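Local coordinates for periplasmic sugar-binding protein (Chloroflexus aurantiacus, PDB 4RXU) that binds D-glucose in the cleft between its two lobes and probably serves as the solute receptor of an ABC-type sugar transporter, at residues V131-I136 with V296-R301; G139-Q144 with S338-V343; T50-A55 with I115-L120; W45-T50 with D278-S283. All coordinates share one frame; numbering follows the deposited sequence.

Interaction 1. Residues V131-I136 with V296-R301; sequences VTFDSI and VFKDVR. With BGC (beta-D-glucopyranose), chain C.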
# COMPACT_ATOMS: atom_id res chain seq x y z
N VAL A 131 12.25 2.60 5.22
CA VAL A 131 11.48 3.83 5.12
C VAL A 131 10.08 3.43 4.68
O VAL A 131 9.89 2.85 3.62
CB VAL A 131 12.10 4.80 4.09
CG1 VAL A 131 11.19 5.98 3.82
CG2 VAL A 131 13.47 5.26 4.56
N THR A 132 9.11 3.73 5.53
CA THR A 132 7.76 3.20 5.37
C THR A 132 6.68 4.13 5.92
O THR A 132 6.94 4.95 6.82
CB THR A 132 7.66 1.81 6.06
OG1 THR A 132 6.39 1.19 5.79
CG2 THR A 132 7.82 1.91 7.59
N PHE A 133 5.48 3.98 5.39
CA PHE A 133 4.29 4.46 6.07
C PHE A 133 3.86 3.45 7.13
O PHE A 133 4.27 2.29 7.14
CB PHE A 133 3.15 4.68 5.09
CG PHE A 133 3.43 5.74 4.06
CD1 PHE A 133 3.53 7.07 4.41
CD2 PHE A 133 3.61 5.37 2.72
CE1 PHE A 133 3.78 8.02 3.44
CE2 PHE A 133 3.85 6.33 1.77
CZ PHE A 133 3.93 7.65 2.13
N ASP A 134 3.00 3.89 8.03
CA ASP A 134 2.46 2.98 9.06
C ASP A 134 1.37 2.10 8.42
O ASP A 134 0.19 2.45 8.41
CB ASP A 134 1.87 3.80 10.20
CG ASP A 134 1.43 2.96 11.40
OD1 ASP A 134 1.22 1.73 11.27
OD2 ASP A 134 1.28 3.55 12.50
N SER A 135 1.77 0.97 7.85
CA SER A 135 0.84 0.13 7.08
C SER A 135 -0.25 -0.55 7.90
O SER A 135 -1.38 -0.75 7.41
CB SER A 135 1.58 -0.92 6.27
OG SER A 135 2.41 -0.32 5.28
N ILE A 136 0.07 -0.92 9.14
CA ILE A 136 -0.97 -1.48 10.01
C ILE A 136 -2.09 -0.43 10.20
O ILE A 136 -3.30 -0.75 10.14
CB ILE A 136 -0.37 -1.92 11.36
CG1 ILE A 136 0.50 -3.19 11.19
CG2 ILE A 136 -1.44 -2.16 12.44
CD1 ILE A 136 -0.26 -4.48 10.93
N VAL A 296 -7.00 6.41 2.27
CA VAL A 296 -5.94 6.67 3.23
C VAL A 296 -4.81 7.41 2.50
O VAL A 296 -4.21 6.90 1.56
CB VAL A 296 -5.43 5.41 3.96
CG1 VAL A 296 -4.30 5.80 4.89
CG2 VAL A 296 -6.57 4.76 4.74
N PHE A 297 -4.56 8.65 2.94
CA PHE A 297 -3.55 9.51 2.34
C PHE A 297 -2.21 9.19 2.98
O PHE A 297 -2.08 9.26 4.19
CB PHE A 297 -3.91 10.98 2.59
CG PHE A 297 -2.81 11.97 2.24
CD1 PHE A 297 -2.18 11.92 1.01
CD2 PHE A 297 -2.42 12.94 3.16
CE1 PHE A 297 -1.19 12.83 0.69
CE2 PHE A 297 -1.42 13.85 2.83
CZ PHE A 297 -0.80 13.78 1.61
N LYS A 298 -1.24 8.85 2.14
CA LYS A 298 0.13 8.56 2.53
C LYS A 298 1.02 9.58 1.83
O LYS A 298 1.14 9.55 0.60
CB LYS A 298 0.50 7.12 2.15
CG LYS A 298 -0.58 6.09 2.53
CD LYS A 298 -0.12 4.66 2.60
CE LYS A 298 0.52 4.20 1.31
NZ LYS A 298 0.71 2.72 1.35
N ASP A 299 1.58 10.53 2.58
CA ASP A 299 2.25 11.65 1.98
C ASP A 299 3.60 11.21 1.43
O ASP A 299 4.59 11.14 2.15
CB ASP A 299 2.38 12.80 2.99
CG ASP A 299 2.79 14.11 2.36
OD1 ASP A 299 3.40 14.09 1.26
OD2 ASP A 299 2.49 15.16 2.98
N VAL A 300 3.60 10.90 0.14
CA VAL A 300 4.80 10.45 -0.56
C VAL A 300 5.92 11.47 -0.52
O VAL A 300 7.09 11.12 -0.60
CB VAL A 300 4.44 10.01 -2.01
CG1 VAL A 300 5.70 9.63 -2.79
CG2 VAL A 300 3.48 8.83 -2.01
N ARG A 301 5.59 12.75 -0.38
CA ARG A 301 6.66 13.74 -0.20
C ARG A 301 7.51 13.45 1.04
O ARG A 301 8.74 13.59 1.03
CB ARG A 301 6.09 15.17 -0.09
CG ARG A 301 5.22 15.57 -1.26
CD ARG A 301 4.56 16.91 -1.02
NE ARG A 301 3.65 16.85 0.11
CZ ARG A 301 2.92 17.86 0.54
NH1 ARG A 301 3.01 19.05 -0.05
NH2 ARG A 301 2.13 17.68 1.60
C2 BGC C . 1.92 0.39 -1.48
C3 BGC C . 0.57 0.98 -1.82
C4 BGC C . 0.21 0.63 -3.26
C5 BGC C . 0.34 -0.87 -3.51
C6 BGC C . 0.16 -1.26 -4.96
C1 BGC C . 1.75 -1.10 -1.68
O1 BGC C . 2.82 -1.84 -1.19
O2 BGC C . 2.26 0.72 -0.13
O3 BGC C . 0.64 2.39 -1.64
O4 BGC C . -1.17 0.96 -3.48
O5 BGC C . 1.61 -1.34 -3.08
O6 BGC C . 0.97 -0.47 -5.83
O HOH W 1 2.23 1.75 3.45
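Phe133 lays one face of its ring against the aliphatic chain of Lys298. The methylene carbon Lys298 CB stands 3.4 Å from the ring centroid and 8° off the ring normal, a CH-pi contact over the middle of the face, while Lys298 CE reaches Phe133 CD2 at 3.6 Å. The ring sits there because Phe133 CG lies anti to its own carbonyl carbon (chi1 -63°). At its far rim the ring meets backbone, with Phe133 CE1 3.4 Å from Asp299 N and the nitrogen of Val300 near the ring plane. A lysine suits this place because its long chain has two characters: the methylenes pack on the aromatic ring, and the chain, bent at chi3, carries the ammonium on to the sugar. Lys298 NZ donates to O2 of the glucose at 2.9 Å and to O3 at 3.0 Å, and a water that it shares with Ser135 OG accepts from it at 2.8 Å; Gln277 OE1 also accepts, so four acceptors probably share three protons. An alanine in place of Phe133 would probably open a gap beside the lysine methylenes and leave the chain freer to swing its ammonium off the two sugar hydroxyls. Beyond the ring, Asp299 caps the start of helix 300-315 through a weak bond from Arg301 N, and Arg301 grips its carboxylate side-on with NE and NH2. Both segments are strand-to-helix junctions, and a ligand-touching side chain at the end of a strand in the interlobe cleft is characteristic of sugar-binding proteins of the periplasmic family.

Interaction 2. Residues G139-Q144 with S338-V343; sequences GAQQAQ and SPVVTV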
# COMPACT_ATOMS: atom_id res chain seq x y z
N GLY A 139 -4.55 -0.21 7.25
CA GLY A 139 -5.63 -1.22 7.25
C GLY A 139 -6.64 -0.96 8.35
O GLY A 139 -7.81 -1.12 8.14
N ALA A 140 -6.14 -0.58 9.53
CA ALA A 140 -7.02 -0.25 10.67
C ALA A 140 -7.94 0.89 10.29
O ALA A 140 -9.14 0.82 10.56
CB ALA A 140 -6.21 0.09 11.91
N GLN A 141 -7.41 1.92 9.64
CA GLN A 141 -8.23 3.05 9.25
C GLN A 141 -9.26 2.68 8.20
O GLN A 141 -10.40 3.15 8.21
CB GLN A 141 -7.37 4.20 8.76
CG GLN A 141 -6.68 4.93 9.89
CD GLN A 141 -5.88 6.13 9.39
OE1 GLN A 141 -6.21 6.71 8.38
NE2 GLN A 141 -4.86 6.50 10.11
N GLN A 142 -8.87 1.84 7.26
CA GLN A 142 -9.82 1.36 6.27
C GLN A 142 -10.99 0.65 6.96
O GLN A 142 -12.17 0.93 6.73
CB GLN A 142 -9.13 0.44 5.27
CG GLN A 142 -8.16 1.16 4.37
CD GLN A 142 -7.36 0.23 3.52
OE1 GLN A 142 -7.14 -0.91 3.89
NE2 GLN A 142 -6.92 0.71 2.37
N ALA A 143 -10.64 -0.32 7.80
CA ALA A 143 -11.68 -1.07 8.50
C ALA A 143 -12.53 -0.21 9.44
O ALA A 143 -13.75 -0.39 9.52
CB ALA A 143 -11.06 -2.22 9.27
N GLN A 144 -11.88 0.70 10.15
CA GLN A 144 -12.57 1.55 11.11
C GLN A 144 -13.62 2.42 10.40
O GLN A 144 -14.71 2.60 10.92
CB GLN A 144 -11.57 2.39 11.91
CG GLN A 144 -12.21 3.06 13.11
CD GLN A 144 -12.66 2.05 14.14
OE1 GLN A 144 -11.86 1.25 14.62
NE2 GLN A 144 -13.95 2.05 14.45
N SER A 338 6.36 6.99 8.78
CA SER A 338 5.56 8.19 8.52
C SER A 338 4.08 7.87 8.70
O SER A 338 3.68 6.74 8.39
CB SER A 338 5.81 8.68 7.06
OG SER A 338 6.89 9.56 7.07
N PRO A 339 3.28 8.83 9.21
CA PRO A 339 1.88 8.50 9.45
C PRO A 339 0.99 8.57 8.23
O PRO A 339 1.37 9.08 7.16
CB PRO A 339 1.44 9.55 10.47
CG PRO A 339 2.31 10.70 10.25
CD PRO A 339 3.64 10.11 9.87
N VAL A 340 -0.22 8.09 8.43
CA VAL A 340 -1.22 8.04 7.37
C VAL A 340 -2.55 8.63 7.88
O VAL A 340 -2.83 8.59 9.09
CB VAL A 340 -1.41 6.60 6.82
CG1 VAL A 340 -0.08 6.04 6.36
CG2 VAL A 340 -2.08 5.67 7.85
N VAL A 341 -3.34 9.18 6.96
CA VAL A 341 -4.52 9.98 7.33
C VAL A 341 -5.71 9.60 6.49
O VAL A 341 -5.63 9.52 5.27
CB VAL A 341 -4.22 11.50 7.14
CG1 VAL A 341 -5.44 12.37 7.39
CG2 VAL A 341 -3.10 11.89 8.08
N THR A 342 -6.84 9.39 7.14
CA THR A 342 -8.05 9.12 6.41
C THR A 342 -8.62 10.37 5.75
O THR A 342 -8.83 11.39 6.39
CB THR A 342 -9.12 8.50 7.31
OG1 THR A 342 -8.73 7.17 7.64
CG2 THR A 342 -10.49 8.47 6.60
N VAL A 343 -8.88 10.24 4.45
CA VAL A 343 -9.46 11.32 3.67
C VAL A 343 -10.83 10.93 3.13
O VAL A 343 -11.00 9.91 2.45
CB VAL A 343 -8.51 11.77 2.55
CG1 VAL A 343 -9.20 12.80 1.66
CG2 VAL A 343 -7.25 12.33 3.20
O HOH W 2 -10.58 5.72 9.15
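Gln141 reaches from helix 135-148 to strand 332-343 and uses both ends of its amide there. Its chain runs extended beyond CG (chi2 -177°), long enough to bring the terminal group to the backbone. Gln141 NE2 donates to Val340 O at 3.1 Å in a nearly straight bond, the N-H...O angle being 165°; the acceptor lies in the plane of the amide, although the nitrogen stands well above the plane of the carbonyl it meets. On the other side of the amide, Gln141 OE1 takes the proton of Thr342 OG1 at 2.7 Å. The same hydroxyl accepts in turn: one water donates to Thr342 OG1 at 2.8 Å and to Gln141 O at 2.7 Å, closing a bridge back to the helix. Glutamine fits because a single flat group offers both a donor and an acceptor, and the two bonds together should fix its rotation. A leucine here would probably leave Val340 O without this donor and the threonine hydroxyl without its acceptor. Val340 adds apolar cover, its CG2 3.7 Å from Gln141 NE2. The helix and strand segments run nearly parallel, at 22°, with their axes 9.0 Å apart. Strand 332-343 pairs with strands 129-133 and 295-298, Val340 packing on Val296 of the latter, while on another side of helix 135-148 Ala143 meets helix 167-185.

Interaction 3. Residues T50-A55 with I115-L120; sequences TRFREA and ISYDRL. With BGC (beta-D-glucopyranose), chain C.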
# COMPACT_ATOMS: atom_id res chain seq x y z
N THR A 50 7.74 10.72 -9.47
CA THR A 50 7.51 12.16 -9.58
C THR A 50 8.07 12.91 -8.40
O THR A 50 8.79 13.89 -8.55
CB THR A 50 6.01 12.47 -9.73
OG1 THR A 50 5.57 11.97 -11.00
CG2 THR A 50 5.75 14.02 -9.59
N ARG A 51 7.75 12.41 -7.20
CA ARG A 51 8.18 13.07 -5.99
C ARG A 51 9.69 12.98 -5.78
O ARG A 51 10.31 13.94 -5.29
CB ARG A 51 7.43 12.52 -4.79
CG ARG A 51 5.91 12.67 -4.87
CD ARG A 51 5.47 14.10 -4.87
NE ARG A 51 4.01 14.19 -4.91
CZ ARG A 51 3.35 15.33 -4.77
NH1 ARG A 51 4.01 16.46 -4.57
NH2 ARG A 51 2.03 15.33 -4.84
N PHE A 52 10.30 11.83 -6.17
CA PHE A 52 11.74 11.72 -6.11
C PHE A 52 12.39 12.76 -7.01
O PHE A 52 13.29 13.49 -6.59
CB PHE A 52 12.25 10.33 -6.50
CG PHE A 52 12.38 9.38 -5.33
CD1 PHE A 52 13.22 9.68 -4.27
CD2 PHE A 52 11.67 8.19 -5.29
CE1 PHE A 52 13.35 8.81 -3.20
CE2 PHE A 52 11.80 7.32 -4.24
CZ PHE A 52 12.64 7.62 -3.19
N ARG A 53 11.92 12.80 -8.26
CA ARG A 53 12.49 13.75 -9.24
C ARG A 53 12.36 15.18 -8.76
O ARG A 53 13.31 15.95 -8.84
CB ARG A 53 11.83 13.57 -10.59
CG ARG A 53 12.35 12.33 -11.29
CD ARG A 53 11.89 12.22 -12.74
NE ARG A 53 11.87 10.83 -13.20
CZ ARG A 53 12.95 10.05 -13.38
NH1 ARG A 53 14.17 10.49 -13.14
NH2 ARG A 53 12.79 8.79 -13.80
N GLU A 54 11.20 15.54 -8.23
CA GLU A 54 11.02 16.90 -7.67
C GLU A 54 12.00 17.19 -6.52
O GLU A 54 12.61 18.24 -6.47
CB GLU A 54 9.58 17.13 -7.24
CG GLU A 54 8.64 17.19 -8.45
CD GLU A 54 7.16 17.10 -8.10
OE1 GLU A 54 6.81 16.83 -6.94
OE2 GLU A 54 6.33 17.30 -9.03
N ALA A 55 12.14 16.24 -5.61
CA ALA A 55 13.01 16.45 -4.43
C ALA A 55 14.47 16.50 -4.83
O ALA A 55 15.23 17.32 -4.32
CB ALA A 55 12.78 15.36 -3.38
N ILE A 115 18.46 0.50 1.97
CA ILE A 115 17.27 1.13 2.51
C ILE A 115 16.09 0.52 1.75
O ILE A 115 15.84 0.82 0.58
CB ILE A 115 17.28 2.64 2.30
CG1 ILE A 115 18.53 3.27 2.94
CG2 ILE A 115 15.99 3.25 2.85
CD1 ILE A 115 18.64 4.77 2.76
N SER A 116 15.35 -0.35 2.42
CA SER A 116 14.13 -0.89 1.85
C SER A 116 13.10 0.27 1.90
O SER A 116 13.03 0.98 2.89
CB SER A 116 13.69 -2.09 2.67
OG SER A 116 12.77 -2.94 2.00
N TYR A 117 12.37 0.45 0.81
CA TYR A 117 11.56 1.63 0.59
C TYR A 117 10.12 1.22 0.33
O TYR A 117 9.83 0.49 -0.62
CB TYR A 117 12.09 2.39 -0.62
CG TYR A 117 11.32 3.66 -0.91
CD1 TYR A 117 11.50 4.81 -0.17
CD2 TYR A 117 10.40 3.69 -1.93
CE1 TYR A 117 10.77 5.95 -0.44
CE2 TYR A 117 9.69 4.84 -2.23
CZ TYR A 117 9.87 5.96 -1.46
OH TYR A 117 9.13 7.08 -1.75
N ASP A 118 9.24 1.70 1.21
CA ASP A 118 7.80 1.45 1.21
C ASP A 118 7.46 0.01 1.57
O ASP A 118 6.66 -0.22 2.46
CB ASP A 118 7.10 1.83 -0.09
CG ASP A 118 5.62 1.84 0.09
OD1 ASP A 118 5.10 2.87 0.58
OD2 ASP A 118 4.97 0.79 -0.19
N ARG A 119 8.01 -0.94 0.81
CA ARG A 119 7.81 -2.37 1.03
C ARG A 119 9.08 -2.94 1.59
O ARG A 119 10.19 -2.46 1.29
CB ARG A 119 7.52 -3.09 -0.28
CG ARG A 119 6.27 -2.66 -0.96
CD ARG A 119 6.16 -3.32 -2.32
NE ARG A 119 4.91 -3.03 -2.96
CZ ARG A 119 4.61 -3.37 -4.20
NH1 ARG A 119 5.51 -3.98 -4.96
NH2 ARG A 119 3.42 -3.07 -4.69
N LEU A 120 8.92 -3.98 2.41
CA LEU A 120 10.02 -4.59 3.12
C LEU A 120 10.60 -5.80 2.38
O LEU A 120 9.90 -6.72 2.00
CB LEU A 120 9.50 -5.02 4.50
CG LEU A 120 10.53 -5.54 5.51
CD1 LEU A 120 11.64 -4.53 5.76
CD2 LEU A 120 9.80 -5.93 6.80
C2 BGC C . 1.92 0.39 -1.48
C3 BGC C . 0.57 0.98 -1.82
C4 BGC C . 0.21 0.63 -3.26
C5 BGC C . 0.34 -0.87 -3.51
C6 BGC C . 0.16 -1.26 -4.96
C1 BGC C . 1.75 -1.10 -1.68
O1 BGC C . 2.82 -1.84 -1.19
O2 BGC C . 2.26 0.72 -0.13
O3 BGC C . 0.64 2.39 -1.64
O4 BGC C . -1.17 0.96 -3.48
O5 BGC C . 1.61 -1.34 -3.08
O6 BGC C . 0.97 -0.47 -5.83
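Phe52 and Tyr117 bring their rings together where helix 44-59 packs on the end of strand 113-117. The closest atoms are Phe52 CE2 and Tyr117 CZ, 3.6 Å apart, and Phe52 CZ lies over one face of the tyrosine ring. With the centroids 5.2 Å apart and the planes turned by 46°, the rings meet obliquely. The two side chains come from opposite directions: Tyr117 CG is anti to the backbone nitrogen (chi1 -179°), which sends its ring out from the strand toward the helix. Tyrosine suits the place because its ring packs against Phe52 while the hydroxyl, buried with it, finds a polar mate in Asp48 OD2, one turn before Phe52 on the same helix; phenylalanine, with no polar group on its side chain, needs no such mate.

The two residues after Tyr117 turn to the sugar. Asp118 OD2 accepts from O2 of the glucose at 2.7 Å, and its other oxygen is held by a salt bridge to Arg44. Arg119, extended from CG to NE, meets the sugar with the edge of its guanidinium: Arg119 NE donates to O1 at 3.0 Å and Arg119 NH2 to the ring oxygen O5 at 3.0 Å, both at 169°. Glu42 pairs with the same NH2 and Pro94 O accepts from NH1, which should hold the group in place. Ser116 OG donates to Arg119 O at 2.7 Å, which probably steadies the bend of the chain. Strand 113-117 lies between strands 89-92 and 129-133 in the sheet, and helix 300-315 reaches Tyr117 through Leu303 and Val304.

Interaction 4. Residues W45-T50 with D278-S283; sequences WIQDET and DAEKAS. With BGC (beta-D-glucopyranose), chain C.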
# COMPACT_ATOMS: atom_id res chain seq x y z
N TRP A 45 3.69 3.89 -7.93
CA TRP A 45 5.13 4.16 -8.12
C TRP A 45 5.42 5.34 -9.03
O TRP A 45 6.51 5.89 -8.98
CB TRP A 45 5.93 2.90 -8.53
CG TRP A 45 5.49 1.79 -7.65
CD1 TRP A 45 4.75 0.73 -8.02
CD2 TRP A 45 5.56 1.75 -6.21
NE1 TRP A 45 4.39 -0.01 -6.91
CE2 TRP A 45 4.88 0.60 -5.79
CE3 TRP A 45 6.17 2.56 -5.25
CZ2 TRP A 45 4.76 0.26 -4.46
CZ3 TRP A 45 6.05 2.21 -3.93
CH2 TRP A 45 5.36 1.07 -3.54
N ILE A 46 4.43 5.74 -9.82
CA ILE A 46 4.51 6.97 -10.57
C ILE A 46 4.54 8.17 -9.62
O ILE A 46 5.27 9.14 -9.87
CB ILE A 46 3.35 7.07 -11.59
CG1 ILE A 46 3.26 5.80 -12.46
CG2 ILE A 46 3.53 8.28 -12.47
CD1 ILE A 46 4.50 5.47 -13.26
N GLN A 47 3.78 8.10 -8.53
CA GLN A 47 3.83 9.16 -7.52
C GLN A 47 5.24 9.26 -6.95
O GLN A 47 5.85 10.34 -6.92
CB GLN A 47 2.84 8.93 -6.39
CG GLN A 47 1.36 8.93 -6.77
CD GLN A 47 0.50 9.21 -5.55
OE1 GLN A 47 0.72 10.21 -4.83
NE2 GLN A 47 -0.47 8.34 -5.29
N ASP A 48 5.80 8.13 -6.51
CA ASP A 48 7.15 8.18 -5.95
C ASP A 48 8.18 8.65 -6.97
O ASP A 48 9.05 9.44 -6.63
CB ASP A 48 7.58 6.84 -5.36
CG ASP A 48 6.61 6.35 -4.32
OD1 ASP A 48 5.48 6.01 -4.72
OD2 ASP A 48 6.97 6.34 -3.12
N GLU A 49 8.09 8.18 -8.21
CA GLU A 49 8.99 8.65 -9.28
C GLU A 49 8.94 10.18 -9.39
O GLU A 49 9.97 10.85 -9.38
CB GLU A 49 8.64 8.03 -10.64
CG GLU A 49 9.59 8.42 -11.75
CD GLU A 49 9.12 7.94 -13.10
OE1 GLU A 49 7.89 7.84 -13.29
OE2 GLU A 49 9.97 7.68 -13.96
N THR A 50 7.74 10.72 -9.47
CA THR A 50 7.51 12.16 -9.58
C THR A 50 8.07 12.91 -8.40
O THR A 50 8.79 13.89 -8.55
CB THR A 50 6.01 12.47 -9.73
OG1 THR A 50 5.57 11.97 -11.00
CG2 THR A 50 5.75 14.02 -9.59
N ASP A 278 -3.82 5.81 -1.13
CA ASP A 278 -2.80 6.43 -2.01
C ASP A 278 -3.24 7.81 -2.52
O ASP A 278 -2.42 8.55 -3.05
CB ASP A 278 -2.45 5.57 -3.23
CG ASP A 278 -1.76 4.24 -2.88
OD1 ASP A 278 -1.29 4.04 -1.74
OD2 ASP A 278 -1.65 3.42 -3.81
N ALA A 279 -4.53 8.15 -2.37
CA ALA A 279 -5.03 9.44 -2.85
C ALA A 279 -4.68 9.67 -4.32
O ALA A 279 -4.30 10.76 -4.73
CB ALA A 279 -4.57 10.60 -1.97
N GLU A 280 -4.85 8.63 -5.13
CA GLU A 280 -4.72 8.78 -6.57
C GLU A 280 -5.77 9.79 -7.04
O GLU A 280 -6.88 9.82 -6.55
CB GLU A 280 -4.89 7.42 -7.27
CG GLU A 280 -3.75 6.42 -6.95
CD GLU A 280 -2.39 6.77 -7.56
OE1 GLU A 280 -2.32 7.58 -8.52
OE2 GLU A 280 -1.37 6.22 -7.08
N LYS A 281 -5.40 10.60 -8.03
CA LYS A 281 -6.28 11.68 -8.49
C LYS A 281 -7.66 11.18 -8.87
O LYS A 281 -8.66 11.78 -8.51
CB LYS A 281 -5.62 12.48 -9.62
CG LYS A 281 -4.41 13.26 -9.12
CD LYS A 281 -3.73 14.06 -10.22
CE LYS A 281 -2.50 14.78 -9.75
NZ LYS A 281 -1.89 15.55 -10.87
N ALA A 282 -7.70 10.07 -9.61
CA ALA A 282 -8.98 9.54 -10.08
C ALA A 282 -9.84 9.12 -8.91
O ALA A 282 -11.06 9.20 -8.98
CB ALA A 282 -8.79 8.38 -11.06
N SER A 283 -9.20 8.66 -7.83
CA SER A 283 -9.99 8.31 -6.63
C SER A 283 -10.41 9.53 -5.83
O SER A 283 -11.46 9.51 -5.20
CB SER A 283 -9.26 7.32 -5.71
OG SER A 283 -9.37 6.01 -6.22
C2 BGC C . 1.92 0.39 -1.48
C3 BGC C . 0.57 0.98 -1.82
C4 BGC C . 0.21 0.63 -3.26
C5 BGC C . 0.34 -0.87 -3.51
C6 BGC C . 0.16 -1.26 -4.96
C1 BGC C . 1.75 -1.10 -1.68
O1 BGC C . 2.82 -1.84 -1.19
O2 BGC C . 2.26 0.72 -0.13
O3 BGC C . 0.64 2.39 -1.64
O4 BGC C . -1.17 0.96 -3.48
O5 BGC C . 1.61 -1.34 -3.08
O6 BGC C . 0.97 -0.47 -5.83
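Gln47 reaches from helix 44-59 to the loop ahead of helix 281-288, and its chain can be followed outward. CB points toward the loop, and CG continues that way, with Glu280 OE2 3.9 Å from it. From there the chain is extended, and CD comes within 3.8 Å of Glu280 OE2 and presents the amide nitrogen to both acceptors. Its oxygen, Gln47 OE1, is taken up by the hydroxyl of Tyr357, while the nitrogen does the work across the contact. Gln47 NE2 donates to Asp278 O at 3.0 Å, nearly straight at 171°, and to Glu280 OE2 at 2.9 Å and 165°. Both acceptors lie in the amide plane, so each N-H has its own partner. The carboxylate stands 89° to that plane and is met from above its own. Glu280 gets there by a bend at chi2, which brings its end back toward the glutamine.

Asp278 faces the sugar with its side chain: OD1 accepts from O3 of the glucose and OD2 from O4, each at 2.5 Å. Trp45, on the helix, places its indole beside the sugar, CZ2 being 3.8 Å from O5. The chemistry is that of a neutral donor serving a backbone carbonyl and a carboxylate at once: Gln47 ties down the main chain of the very residue whose carboxylate grips the sugar, which probably helps to position that carboxylate.

Interactions 1, 3 and 4 each supply residues that bind the glucose, while interaction 2 stands back from it, the side chain of Val340 about 9 Å from the sugar. Interactions 1 and 2, with centres 9 Å apart, meet in one sheet, where Phe297 N lies 2.7 Å from Val341 O. Interaction 1 joins interaction 3 by strand pairing, Val131 O being 2.8 Å from Asp118 N, and interaction 4 through Val296 O and Asp278 N, 2.9 Å apart. Interactions 3 and 4 share Thr50 and helix 44-59; their centres are 12 Å apart. Interactions 2 and 3 do not touch, their nearest atoms being about 8 Å apart.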